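Local coordinates for magnetosome protein MamA (PDB 3AS8), which probably serves as a TPR scaffold on the magnetosome, recognising copies of itself to build a larger protein complex, at residues A39-V42 against E43-L46; G61-L64 against L65-I69; P73-I76 against K77-T80; N109-V112 against R113-G117; G138-P141 against N142-K145. All blocks are in the same frame, centred on the assembly; numbering follows the deposited sequence. Where two conformers were deposited one is given.

Contact 1: A39-V42 against E43-L46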
loop_
_atom_site.group_PDB
_atom_site.type_symbol
_atom_site.label_atom_id
_atom_site.label_comp_id
_atom_site.label_asym_id
_atom_site.label_seq_id
_atom_site.Cartn_x
_atom_site.Cartn_y
_atom_site.Cartn_z
ATOM N N ALA A 39 21.054 7.780 -16.077
ATOM C CA ALA A 39 21.812 6.694 -15.437
ATOM C C ALA A 39 20.938 6.191 -14.288
ATOM O O ALA A 39 21.288 6.287 -13.099
ATOM C CB ALA A 39 23.185 7.176 -14.945
ATOM N N PHE A 40 19.792 5.638 -14.657
ATOM C CA PHE A 40 18.795 5.208 -13.674
ATOM C C PHE A 40 19.208 4.120 -12.612
ATOM O O PHE A 40 19.645 3.041 -12.973
ATOM C CB PHE A 40 17.539 4.774 -14.404
ATOM C CG PHE A 40 16.348 4.721 -13.503
ATOM C CD1 PHE A 40 15.663 5.897 -13.174
ATOM C CD2 PHE A 40 15.965 3.512 -12.897
ATOM C CE1 PHE A 40 14.592 5.859 -12.313
ATOM C CE2 PHE A 40 14.876 3.478 -12.026
ATOM C CZ PHE A 40 14.207 4.637 -11.740
ATOM N N ASP A 41 18.977 4.396 -11.312
ATOM C CA ASP A 41 19.351 3.509 -10.167
ATOM C C ASP A 41 18.101 3.228 -9.335
ATOM O O ASP A 41 17.565 4.175 -8.746
ATOM C CB ASP A 41 20.390 4.252 -9.329
ATOM C CG ASP A 41 20.849 3.508 -8.037
ATOM O OD1 ASP A 41 20.106 2.758 -7.330
ATOM O OD2 ASP A 41 22.022 3.732 -7.683
ATOM N N VAL A 42 17.642 1.958 -9.278
ATOM C CA VAL A 42 16.273 1.641 -8.740
ATOM C C VAL A 42 16.219 1.908 -7.239
ATOM O O VAL A 42 15.217 2.406 -6.717
ATOM C CB VAL A 42 15.772 0.186 -9.077
ATOM C CG1 VAL A 42 16.610 -0.872 -8.441
ATOM C CG2 VAL A 42 14.313 -0.026 -8.621
ATOM N N GLU A 43 17.325 1.681 -6.556
ATOM C CA GLU A 43 17.341 1.833 -5.092
ATOM C C GLU A 43 17.301 3.321 -4.684
ATOM O O GLU A 43 16.661 3.680 -3.672
ATOM C CB GLU A 43 18.569 1.100 -4.595
ATOM C CG GLU A 43 18.420 0.386 -3.293
ATOM C CD GLU A 43 17.258 -0.564 -3.211
ATOM O OE1 GLU A 43 16.540 -0.475 -2.187
ATOM O OE2 GLU A 43 17.065 -1.401 -4.118
ATOM N N VAL A 44 17.929 4.170 -5.512
ATOM C CA VAL A 44 17.897 5.600 -5.356
ATOM C C VAL A 44 16.463 6.076 -5.702
ATOM O O VAL A 44 15.835 6.790 -4.881
ATOM C CB VAL A 44 18.981 6.293 -6.211
ATOM C CG1 VAL A 44 18.688 7.806 -6.334
ATOM C CG2 VAL A 44 20.413 6.007 -5.607
ATOM N N ALA A 45 15.898 5.630 -6.848
ATOM C CA ALA A 45 14.541 6.061 -7.215
ATOM C C ALA A 45 13.447 5.615 -6.192
ATOM O O ALA A 45 12.531 6.381 -5.859
ATOM C CB ALA A 45 14.154 5.626 -8.662
ATOM N N LEU A 46 13.591 4.418 -5.659
ATOM C CA LEU A 46 12.684 3.901 -4.672
ATOM C C LEU A 46 12.700 4.703 -3.374
ATOM O O LEU A 46 11.637 5.081 -2.855
ATOM C CB LEU A 46 13.024 2.494 -4.363
ATOM C CG LEU A 46 12.361 1.912 -3.101
ATOM C CD1 LEU A 46 10.765 1.909 -3.221
ATOM C CD2 LEU A 46 12.835 0.512 -2.804
HETATM O O HOH W 1 19.646 0.136 -7.714
#

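Contact 2: G61-L64 against L65-I69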
loop_
_atom_site.group_PDB
_atom_site.type_symbol
_atom_site.label_atom_id
_atom_site.label_comp_id
_atom_site.label_asym_id
_atom_site.label_seq_id
_atom_site.Cartn_x
_atom_site.Cartn_y
_atom_site.Cartn_z
ATOM N N GLY A 61 6.778 11.949 -6.332
ATOM C CA GLY A 61 7.192 10.683 -5.818
ATOM C C GLY A 61 6.666 9.441 -6.542
ATOM O O GLY A 61 7.420 8.467 -6.753
ATOM N N THR A 62 5.371 9.451 -6.864
ATOM C CA THR A 62 4.763 8.364 -7.576
ATOM C C THR A 62 5.367 8.254 -8.965
ATOM O O THR A 62 5.536 7.153 -9.431
ATOM C CB THR A 62 3.218 8.470 -7.638
ATOM O OG1 THR A 62 2.887 9.731 -8.212
ATOM C CG2 THR A 62 2.673 8.391 -6.187
ATOM N N GLU A 63 5.679 9.376 -9.617
ATOM C CA GLU A 63 6.353 9.291 -10.922
ATOM C C GLU A 63 7.715 8.564 -10.828
ATOM O O GLU A 63 8.046 7.769 -11.731
ATOM C CB GLU A 63 6.472 10.721 -11.530
ATOM C CG GLU A 63 7.568 10.962 -12.586
ATOM C CD GLU A 63 8.934 11.352 -11.951
ATOM O OE1 GLU A 63 9.009 12.214 -10.978
ATOM O OE2 GLU A 63 9.917 10.731 -12.410
ATOM N N LEU A 64 8.515 8.810 -9.755
ATOM C CA LEU A 64 9.798 8.073 -9.581
ATOM C C LEU A 64 9.557 6.578 -9.344
ATOM O O LEU A 64 10.334 5.718 -9.793
ATOM C CB LEU A 64 10.654 8.618 -8.404
ATOM C CG LEU A 64 11.733 9.630 -8.688
ATOM C CD1 LEU A 64 11.105 10.754 -9.488
ATOM C CD2 LEU A 64 12.425 10.146 -7.378
ATOM N N LEU A 65 8.452 6.257 -8.680
ATOM C CA LEU A 65 8.152 4.884 -8.357
ATOM C C LEU A 65 7.692 4.202 -9.623
ATOM O O LEU A 65 8.029 3.070 -9.838
ATOM C CB LEU A 65 7.110 4.767 -7.235
ATOM C CG LEU A 65 7.591 5.141 -5.822
ATOM C CD1 LEU A 65 6.397 5.251 -4.863
ATOM C CD2 LEU A 65 8.694 4.162 -5.256
ATOM N N GLU A 66 6.969 4.922 -10.469
ATOM C CA GLU A 66 6.520 4.377 -11.750
ATOM C C GLU A 66 7.722 4.080 -12.688
ATOM O O GLU A 66 7.747 3.064 -13.363
ATOM C CB GLU A 66 5.567 5.391 -12.427
ATOM C CG GLU A 66 4.165 5.541 -11.792
ATOM C CD GLU A 66 3.286 6.762 -12.278
ATOM O OE1 GLU A 66 2.068 6.847 -11.852
ATOM O OE2 GLU A 66 3.769 7.672 -13.038
ATOM N N ARG A 67 8.655 5.039 -12.777
ATOM C CA ARG A 67 9.896 4.849 -13.515
ATOM C C ARG A 67 10.657 3.586 -12.924
ATOM O O ARG A 67 11.222 2.783 -13.645
ATOM C CB ARG A 67 10.720 6.159 -13.456
ATOM C CG ARG A 67 11.552 6.440 -14.665
ATOM C CD ARG A 67 12.166 7.834 -14.654
ATOM N NE ARG A 67 11.146 8.831 -14.362
ATOM C CZ ARG A 67 10.426 9.459 -15.289
ATOM N NH1 ARG A 67 10.624 9.209 -16.593
ATOM N NH2 ARG A 67 9.499 10.326 -14.907
ATOM N N SER A 68 10.668 3.423 -11.610
ATOM C CA SER A 68 11.290 2.268 -10.952
ATOM C C SER A 68 10.659 0.934 -11.352
ATOM O O SER A 68 11.357 -0.039 -11.767
ATOM C CB SER A 68 11.193 2.428 -9.440
ATOM O OG SER A 68 11.887 3.646 -9.032
ATOM N N ILE A 69 9.329 0.884 -11.228
ATOM C CA ILE A 69 8.609 -0.356 -11.566
ATOM C C ILE A 69 8.756 -0.626 -13.081
ATOM O O ILE A 69 8.740 -1.762 -13.468
ATOM C CB ILE A 69 7.134 -0.390 -11.058
ATOM C CG1 ILE A 69 6.718 -1.832 -10.613
ATOM C CG2 ILE A 69 6.177 0.117 -12.117
ATOM C CD1 ILE A 69 7.603 -2.518 -9.473
#

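Contact 3: P73-I76 against K77-T80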
loop_
_atom_site.group_PDB
_atom_site.type_symbol
_atom_site.label_atom_id
_atom_site.label_comp_id
_atom_site.label_asym_id
_atom_site.label_seq_id
_atom_site.Cartn_x
_atom_site.Cartn_y
_atom_site.Cartn_z
ATOM N N PRO A 73 10.462 -4.539 -12.950
ATOM C CA PRO A 73 9.038 -4.933 -12.855
ATOM C C PRO A 73 8.689 -5.920 -11.742
ATOM O O PRO A 73 7.530 -5.950 -11.304
ATOM C CB PRO A 73 8.712 -5.551 -14.230
ATOM C CG PRO A 73 10.032 -5.682 -14.967
ATOM C CD PRO A 73 11.078 -4.884 -14.257
ATOM N N ASP A 74 9.642 -6.743 -11.319
ATOM C CA ASP A 74 9.362 -7.716 -10.260
ATOM C C ASP A 74 9.814 -7.273 -8.878
ATOM O O ASP A 74 9.820 -8.084 -7.976
ATOM C CB ASP A 74 9.970 -9.101 -10.586
ATOM C CG ASP A 74 9.581 -9.591 -12.003
ATOM O OD1 ASP A 74 10.498 -9.741 -12.854
ATOM O OD2 ASP A 74 8.358 -9.756 -12.260
ATOM N N ASN A 75 10.220 -6.008 -8.709
ATOM C CA ASN A 75 10.627 -5.526 -7.412
ATOM C C ASN A 75 9.386 -5.349 -6.546
ATOM O O ASN A 75 8.543 -4.500 -6.791
ATOM C CB ASN A 75 11.414 -4.197 -7.552
ATOM C CG ASN A 75 12.009 -3.724 -6.248
ATOM O OD1 ASN A 75 11.292 -3.604 -5.226
ATOM N ND2 ASN A 75 13.347 -3.402 -6.271
ATOM N N ILE A 76 9.290 -6.146 -5.505
ATOM C CA ILE A 76 8.083 -6.184 -4.673
ATOM C C ILE A 76 7.995 -5.003 -3.727
ATOM O O ILE A 76 6.910 -4.547 -3.396
ATOM C CB ILE A 76 8.012 -7.548 -3.910
ATOM C CG1 ILE A 76 7.811 -8.728 -4.899
ATOM C CG2 ILE A 76 6.915 -7.552 -2.823
ATOM C CD1 ILE A 76 6.500 -8.689 -5.768
ATOM N N LYS A 77 9.144 -4.509 -3.298
ATOM C CA LYS A 77 9.225 -3.385 -2.372
ATOM C C LYS A 77 8.723 -2.074 -3.063
ATOM O O LYS A 77 8.062 -1.241 -2.446
ATOM C CB LYS A 77 10.684 -3.302 -1.939
ATOM C CG LYS A 77 11.041 -2.463 -0.771
ATOM C CD LYS A 77 12.558 -2.599 -0.543
ATOM C CE LYS A 77 12.920 -2.134 0.844
ATOM N NZ LYS A 77 12.595 -0.705 0.928
ATOM N N VAL A 78 9.026 -1.933 -4.347
ATOM C CA VAL A 78 8.497 -0.860 -5.185
ATOM C C VAL A 78 6.983 -1.032 -5.431
ATOM O O VAL A 78 6.188 -0.110 -5.317
ATOM C CB VAL A 78 9.147 -0.796 -6.567
ATOM C CG1 VAL A 78 8.556 0.444 -7.378
ATOM C CG2 VAL A 78 10.697 -0.687 -6.506
ATOM N N ALA A 79 6.606 -2.237 -5.785
ATOM C CA ALA A 79 5.231 -2.520 -6.076
ATOM C C ALA A 79 4.311 -2.247 -4.879
ATOM O O ALA A 79 3.184 -1.728 -5.062
ATOM C CB ALA A 79 5.122 -4.024 -6.605
ATOM N N THR A 80 4.799 -2.566 -3.670
ATOM C CA THR A 80 4.066 -2.373 -2.409
ATOM C C THR A 80 3.835 -0.899 -2.154
ATOM O O THR A 80 2.663 -0.447 -1.985
ATOM C CB THR A 80 4.786 -3.031 -1.222
ATOM O OG1 THR A 80 5.031 -4.393 -1.529
ATOM C CG2 THR A 80 3.958 -2.959 0.087
#

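Contact 4: N109-V112 against R113-G117. With SO4 (sulfate ion), chain C.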
loop_
_atom_site.group_PDB
_atom_site.type_symbol
_atom_site.label_atom_id
_atom_site.label_comp_id
_atom_site.label_asym_id
_atom_site.label_seq_id
_atom_site.Cartn_x
_atom_site.Cartn_y
_atom_site.Cartn_z
ATOM N N ASN A 109 0.793 -10.577 4.197
ATOM C CA ASN A 109 0.681 -9.127 4.316
ATOM C C ASN A 109 -0.805 -8.741 4.308
ATOM O O ASN A 109 -1.480 -8.776 3.259
ATOM C CB ASN A 109 1.462 -8.426 3.206
ATOM C CG ASN A 109 1.506 -6.970 3.376
ATOM O OD1 ASN A 109 0.542 -6.366 3.823
ATOM N ND2 ASN A 109 2.677 -6.351 3.047
ATOM N N PHE A 110 -1.323 -8.437 5.487
ATOM C CA PHE A 110 -2.741 -8.142 5.666
ATOM C C PHE A 110 -3.150 -6.841 4.968
ATOM O O PHE A 110 -4.101 -6.831 4.242
ATOM C CB PHE A 110 -3.090 -8.054 7.145
ATOM C CG PHE A 110 -4.495 -7.539 7.416
ATOM C CD1 PHE A 110 -5.572 -8.418 7.490
ATOM C CD2 PHE A 110 -4.732 -6.184 7.589
ATOM C CE1 PHE A 110 -6.833 -7.918 7.755
ATOM C CE2 PHE A 110 -6.015 -5.683 7.828
ATOM C CZ PHE A 110 -7.034 -6.536 7.903
ATOM N N ASN A 111 -2.436 -5.746 5.224
ATOM C CA ASN A 111 -2.742 -4.464 4.646
ATOM C C ASN A 111 -2.839 -4.537 3.143
ATOM O O ASN A 111 -3.730 -3.968 2.572
ATOM C CB ASN A 111 -1.775 -3.336 5.074
ATOM C CG ASN A 111 -2.323 -1.962 4.772
ATOM O OD1 ASN A 111 -3.490 -1.691 5.047
ATOM N ND2 ASN A 111 -1.524 -1.119 4.119
ATOM N N VAL A 112 -1.877 -5.144 2.496
ATOM C CA VAL A 112 -1.909 -5.262 1.032
ATOM C C VAL A 112 -3.196 -5.941 0.553
ATOM O O VAL A 112 -3.920 -5.426 -0.326
ATOM C CB VAL A 112 -0.645 -5.963 0.475
ATOM C CG1 VAL A 112 -0.883 -6.474 -1.013
ATOM C CG2 VAL A 112 0.594 -5.039 0.475
ATOM N N ARG A 113 -3.609 -7.028 1.208
ATOM C CA ARG A 113 -4.787 -7.756 0.752
ATOM C C ARG A 113 -6.030 -6.928 1.051
ATOM O O ARG A 113 -6.949 -6.897 0.260
ATOM C CB ARG A 113 -4.897 -9.109 1.510
ATOM C CG ARG A 113 -6.105 -9.936 1.195
ATOM C CD ARG A 113 -6.267 -10.251 -0.253
ATOM N NE ARG A 113 -5.330 -11.260 -0.720
ATOM C CZ ARG A 113 -5.332 -11.796 -1.942
ATOM N NH1 ARG A 113 -4.477 -12.744 -2.227
ATOM N NH2 ARG A 113 -6.220 -11.475 -2.853
ATOM N N PHE A 114 -6.069 -6.281 2.218
ATOM C CA PHE A 114 -7.172 -5.375 2.588
ATOM C C PHE A 114 -7.370 -4.226 1.596
ATOM O O PHE A 114 -8.442 -4.088 1.085
ATOM C CB PHE A 114 -7.011 -4.856 3.963
ATOM C CG PHE A 114 -8.141 -3.966 4.390
ATOM C CD1 PHE A 114 -9.416 -4.487 4.644
ATOM C CD2 PHE A 114 -7.977 -2.600 4.443
ATOM C CE1 PHE A 114 -10.428 -3.684 4.978
ATOM C CE2 PHE A 114 -8.952 -1.809 4.814
ATOM C CZ PHE A 114 -10.199 -2.301 5.068
ATOM N N ARG A 115 -6.285 -3.526 1.236
ATOM C CA ARG A 115 -6.356 -2.419 0.300
ATOM C C ARG A 115 -6.693 -2.866 -1.102
ATOM O O ARG A 115 -7.374 -2.150 -1.832
ATOM C CB ARG A 115 -5.049 -1.571 0.350
ATOM C CG ARG A 115 -4.713 -1.046 1.785
ATOM C CD ARG A 115 -5.700 -0.095 2.290
ATOM N NE ARG A 115 -5.405 0.176 3.681
ATOM C CZ ARG A 115 -6.155 0.882 4.509
ATOM N NH1 ARG A 115 -5.777 0.993 5.780
ATOM N NH2 ARG A 115 -7.278 1.480 4.081
ATOM N N LEU A 116 -6.263 -4.063 -1.478
ATOM C CA LEU A 116 -6.673 -4.657 -2.715
ATOM C C LEU A 116 -8.198 -4.854 -2.756
ATOM O O LEU A 116 -8.880 -4.533 -3.735
ATOM C CB LEU A 116 -5.996 -5.994 -2.908
ATOM C CG LEU A 116 -6.464 -6.825 -4.128
ATOM C CD1 LEU A 116 -6.346 -6.023 -5.416
ATOM C CD2 LEU A 116 -5.684 -8.196 -4.213
ATOM N N GLY A 117 -8.762 -5.417 -1.690
ATOM C CA GLY A 117 -10.207 -5.417 -1.605
ATOM C C GLY A 117 -10.893 -4.062 -1.737
ATOM O O GLY A 117 -11.928 -3.941 -2.400
HETATM S S SO4 C . -7.762 3.830 7.041
HETATM O O1 SO4 C . -6.723 4.361 6.149
HETATM O O2 SO4 C . -7.148 3.100 8.159
HETATM O O3 SO4 C . -8.550 4.941 7.577
HETATM O O4 SO4 C . -8.691 2.967 6.309
HETATM O O HOH W 2 -3.167 0.570 7.525
#

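Contact 5: G138-P141 against N142-K145. With SO4 (sulfate ion), chain B.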
loop_
_atom_site.group_PDB
_atom_site.type_symbol
_atom_site.label_atom_id
_atom_site.label_comp_id
_atom_site.label_asym_id
_atom_site.label_seq_id
_atom_site.Cartn_x
_atom_site.Cartn_y
_atom_site.Cartn_z
ATOM N N GLY A 138 -8.893 -14.282 6.912
ATOM C CA GLY A 138 -8.112 -15.463 7.350
ATOM C C GLY A 138 -6.861 -15.065 8.106
ATOM O O GLY A 138 -6.436 -15.762 9.024
ATOM N N LEU A 139 -6.230 -13.969 7.659
ATOM C CA LEU A 139 -5.018 -13.446 8.285
ATOM C C LEU A 139 -5.275 -12.825 9.674
ATOM O O LEU A 139 -4.418 -12.960 10.592
ATOM C CB LEU A 139 -4.342 -12.448 7.312
ATOM C CG LEU A 139 -3.741 -13.036 6.026
ATOM C CD1 LEU A 139 -3.198 -11.872 5.103
ATOM C CD2 LEU A 139 -2.579 -13.963 6.430
ATOM N N ARG A 140 -6.412 -12.111 9.815
ATOM C CA ARG A 140 -6.748 -11.450 11.068
ATOM C C ARG A 140 -8.242 -11.547 11.271
ATOM O O ARG A 140 -8.979 -10.635 10.906
ATOM C CB ARG A 140 -6.386 -9.977 11.083
ATOM C CG ARG A 140 -4.909 -9.646 10.943
ATOM C CD ARG A 140 -4.697 -8.201 11.199
ATOM N NE ARG A 140 -3.329 -7.783 10.883
ATOM C CZ ARG A 140 -2.961 -6.516 10.700
ATOM N NH1 ARG A 140 -3.813 -5.528 10.908
ATOM N NH2 ARG A 140 -1.708 -6.239 10.428
ATOM N N PRO A 141 -8.685 -12.647 11.874
ATOM C CA PRO A 141 -10.087 -12.916 11.930
ATOM C C PRO A 141 -10.828 -12.023 12.924
ATOM O O PRO A 141 -12.050 -12.126 12.989
ATOM C CB PRO A 141 -10.163 -14.349 12.479
ATOM C CG PRO A 141 -8.855 -14.939 12.283
ATOM C CD PRO A 141 -7.849 -13.851 12.147
ATOM N N ASN A 142 -10.075 -11.305 13.739
ATOM C CA ASN A 142 -10.702 -10.420 14.710
ATOM C C ASN A 142 -10.727 -8.941 14.225
ATOM O O ASN A 142 -11.117 -8.041 14.977
ATOM C CB ASN A 142 -10.122 -10.591 16.141
ATOM C CG ASN A 142 -10.669 -11.819 16.854
ATOM O OD1 ASN A 142 -11.422 -12.636 16.281
ATOM N ND2 ASN A 142 -10.302 -11.960 18.134
ATOM N N GLU A 143 -10.429 -8.723 12.952
ATOM C CA GLU A 143 -10.584 -7.383 12.343
ATOM C C GLU A 143 -12.050 -7.105 11.898
ATOM O O GLU A 143 -12.522 -7.493 10.805
ATOM C CB GLU A 143 -9.579 -7.133 11.216
ATOM C CG GLU A 143 -8.144 -6.968 11.642
ATOM C CD GLU A 143 -7.643 -5.505 11.830
ATOM O OE1 GLU A 143 -8.438 -4.524 11.794
ATOM O OE2 GLU A 143 -6.401 -5.348 12.041
ATOM N N GLY A 144 -12.766 -6.426 12.780
ATOM C CA GLY A 144 -14.071 -5.871 12.488
ATOM C C GLY A 144 -14.233 -5.079 11.208
ATOM O O GLY A 144 -15.237 -5.237 10.526
ATOM N N LYS A 145 -13.232 -4.253 10.854
ATOM C CA LYS A 145 -13.338 -3.449 9.646
ATOM C C LYS A 145 -13.446 -4.373 8.432
ATOM O O LYS A 145 -13.903 -3.925 7.359
ATOM C CB LYS A 145 -12.163 -2.438 9.494
ATOM C CG LYS A 145 -10.785 -3.058 9.102
ATOM C CD LYS A 145 -9.674 -1.966 8.993
ATOM C CE LYS A 145 -8.370 -2.552 8.608
ATOM N NZ LYS A 145 -7.332 -1.511 8.295
HETATM S S SO4 B . -2.001 -2.482 9.379
HETATM O O1 SO4 B . -1.914 -1.620 10.580
HETATM O O2 SO4 B . -3.364 -3.075 9.334
HETATM O O3 SO4 B . -1.732 -1.647 8.205
HETATM O O4 SO4 B . -1.027 -3.576 9.362
#

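Contact 1: A39-V42 against E43-L46
Between D41 and A45 the backbone makes the first i to i+4 bond of a helix, A45 N donating to D41 O at 2.9 Å, and L46 N repeats the step on V42 O. D41 still has extended backbone angles, whereas V42 is already helical, so the chain changes course at the aspartate, the N-cap. Its carboxylate then serves amides of the first turn, which have no carbonyl before them in the helix. With CG anti to the backbone N (chi1 177°), the side chain folds back over the helix start, and OD1 accepts from V44 N at 3.2 Å, the donor standing above the carboxylate plane rather than within it. The bond from E43 N to the same OD1 is weak and bent, and a water that donates to D41 OD1 at 2.7 Å also accepts from E43 N. The V44 side chain crosses that of D41 at about a right angle, its CG2 lying 3.5 Å from OD2, the oxygen that forms a salt bridge with R12 of helix 5-20. An alanine at D41 would remove the carboxylate and would probably leave V44 N without its cap and R12 without its mate. One residue earlier, F40 brings CZ to 3.2 Å from A45 CB, packing the incoming loop against the turn. This is a classic aspartate N-cap, here opening helix 42-54 of a tetratricopeptide repeat.

Contact 2: G61-L64 against L65-I69
E63 and R67, one helical turn apart, meet in a salt bridge that loads two donors onto a single oxygen. R67 NH2 lies 2.6 Å from E63 OE2 and R67 NE 3.0 Å from the same atom, so the guanidinium offers the edge carrying NE and one terminal nitrogen. OE2 sits close to the guanidinium plane, but the carboxylate is turned 50° away from it. NE meets the oxygen nearly in line with its C-O bond, while NH2 comes from the anti side, tilted some 30° out of the carboxylate plane. A bend at chi2 of E63 (-87°) helps bring the charges together. Beneath the bridge, R67 N donates to E63 O in an almost straight bond.

The next carbonyl, L64 O, also takes two donors. S68 N reaches it at 2.9 Å and S68 OG at 2.7 Å, from opposite faces of the carbonyl plane; the buried hydroxyl thus spends its proton on the helix's own backbone. S68 CB carries OG anti to the carbonyl carbon, beside the backbone N, which directs it back along the helix. T62 O receives a good bond from E66 N at 2.8 Å and a weak one from L65 N, whose better acceptor is G61 O. Two polar ends look beyond this turn: T62 OG1 bonds to backbone carbonyls of V58 and D59, and E66 OE1 to the hydroxyl of Y86. L64 packs on helix 42-54 and L65 on both that helix and helix 76-88, as expected of a helix embedded in a TPR solenoid.

Contact 3: P73-I76 against K77-T80
N75 is the first residue of 73-76 to meet the helix that follows, after P73 and D74 have brought the chain round from helix 58-71; D74 itself turns to K101 in a salt bridge. The asparagine caps that helix. Its CG stands anti to the backbone N (chi1 -173°), which swings the amide across the opening turn and sets OD1 2.9 Å from V78 N. The N-H points almost straight at the oxygen, at 162°, yet arrives from above the carbonyl plane. The same OD1 is 3.0 Å from K77 N. CG2 of V78 packs 3.3 Å from N75 CG, the two side chains crossing at about a right angle, while N75 O accepts from A79 N. A leucine at N75, similar in size but without a polar oxygen, would probably leave V78 N without its cap and the start of the helix less firmly held. Next in sequence, I76 contributes chiefly its carbonyl. I76 O takes T80 N at 2.9 Å and T80 OG1 at 2.7 Å, which approach from opposite faces of the carbonyl plane. With OG1 anti to its own carbonyl carbon (chi1 -54°), the threonine hydroxyl reaches back to the previous turn. I76, A79 and T80 pack on helix 92-105, and V78 on helix 58-71. An asparagine N-cap of this kind starts helix 76-88 within the right-handed superhelix typical of TPR proteins.

Contact 4: N109-V112 against R113-G117
N111 and R115 form an unusual pair in which an asparagine oxygen holds an arginine whose far end grips a sulfate. N111 OD1 accepts from R115 NE at 3.0 Å, the amide and guanidinium planes standing 76° apart. R115 bends at chi2 (-65°), bringing NE back to the asparagine. Beyond it, R115 NH2 donates almost straight to O4 of the sulfate at 3.0 Å, NH1 adds a weak bond to O2, and a water accepts from NH1. The ion probably came from the crystallisation liquor. N111 and R115 belong to helix 110-122 of the TPR array, which N109 caps: OD1 accepts from V112 N at 3.0 Å, the donor well above the amide plane. Beside them F110 and F114 point the same way with near-parallel planes, but their centroids are 6.0 Å apart and the rings barely overlap. Instead, F114 CB lies over a face of the F110 ring, 4.1 Å from CE2. F114 also faces K145 of helix 144-156 in a cation-pi contact, while its CE2 lies 3.7 Å above the guanidinium plane of R115, offset toward the rim. R113 NH2 hydrogen-bonds to S132 OG of helix 126-139.

Contact 5: G138-P141 against N142-K145
A type I beta turn from R140 to E143 links two consecutive helices of the TPR array, and its first and last residues are joined twice, by backbone and by side chain. R140 leaves helical geometry as helix 126-139 ends, P141 and N142 occupy the corner, and E143 takes the N-cap position of the next helix. The turn is closed by E143 N, which donates to R140 O at 3.2 Å. That bond is straight at the hydrogen, yet the donor stands well above the carbonyl plane.

Over this turn the two charged side chains run side by side in the same direction. R140 is extended from CG to NE, whereas E143 bends at chi2 (-96°) so that its carboxylate draws up beside the guanidinium. R140 NH1 lies 2.8 Å from E143 OE2, with the oxygen close to the guanidinium plane and met on its anti side but well out of the carboxylate plane; the two planes are only 23° apart. The aliphatic parts also touch, E143 CG coming to 3.5 Å from R140 CB. NH1 has a second acceptor, O2 of a sulfate at 2.9 Å, and R140 NH2 holds O4 of the same ion, also at 2.9 Å. Bound between two anions, the guanidinium is probably limited in its freedom to rotate. The sulfate probably came from the crystallisation liquor, but it marks a place where an anion can be held.

R140 and E143 both lean on F110, so the surface turn between helices 126-139 and 144-156 is packed against helix 110-122.

Overall arrangement
From the N terminus, the five contacts follow one another in series, each local and none enclosing or crossing another. Contact 1 starts helix 42-54 after the loop from helix 24-31; contact 2 lies in the midst of helix 58-71; contact 3 follows the next loop and starts helix 76-88. These three touch: A45 packs on S68, I69 on V78, and V42 and L46 on contact 3. T80 against V112 carries the chain of contacts to contact 4, at the start of helix 110-122. Contact 5, closing the turn before helix 144-156, meets contact 4 through F110, R140 and K145. Contacts 1 and 5 lie about 37 Å apart between centres, on opposite sides of the chain's centre.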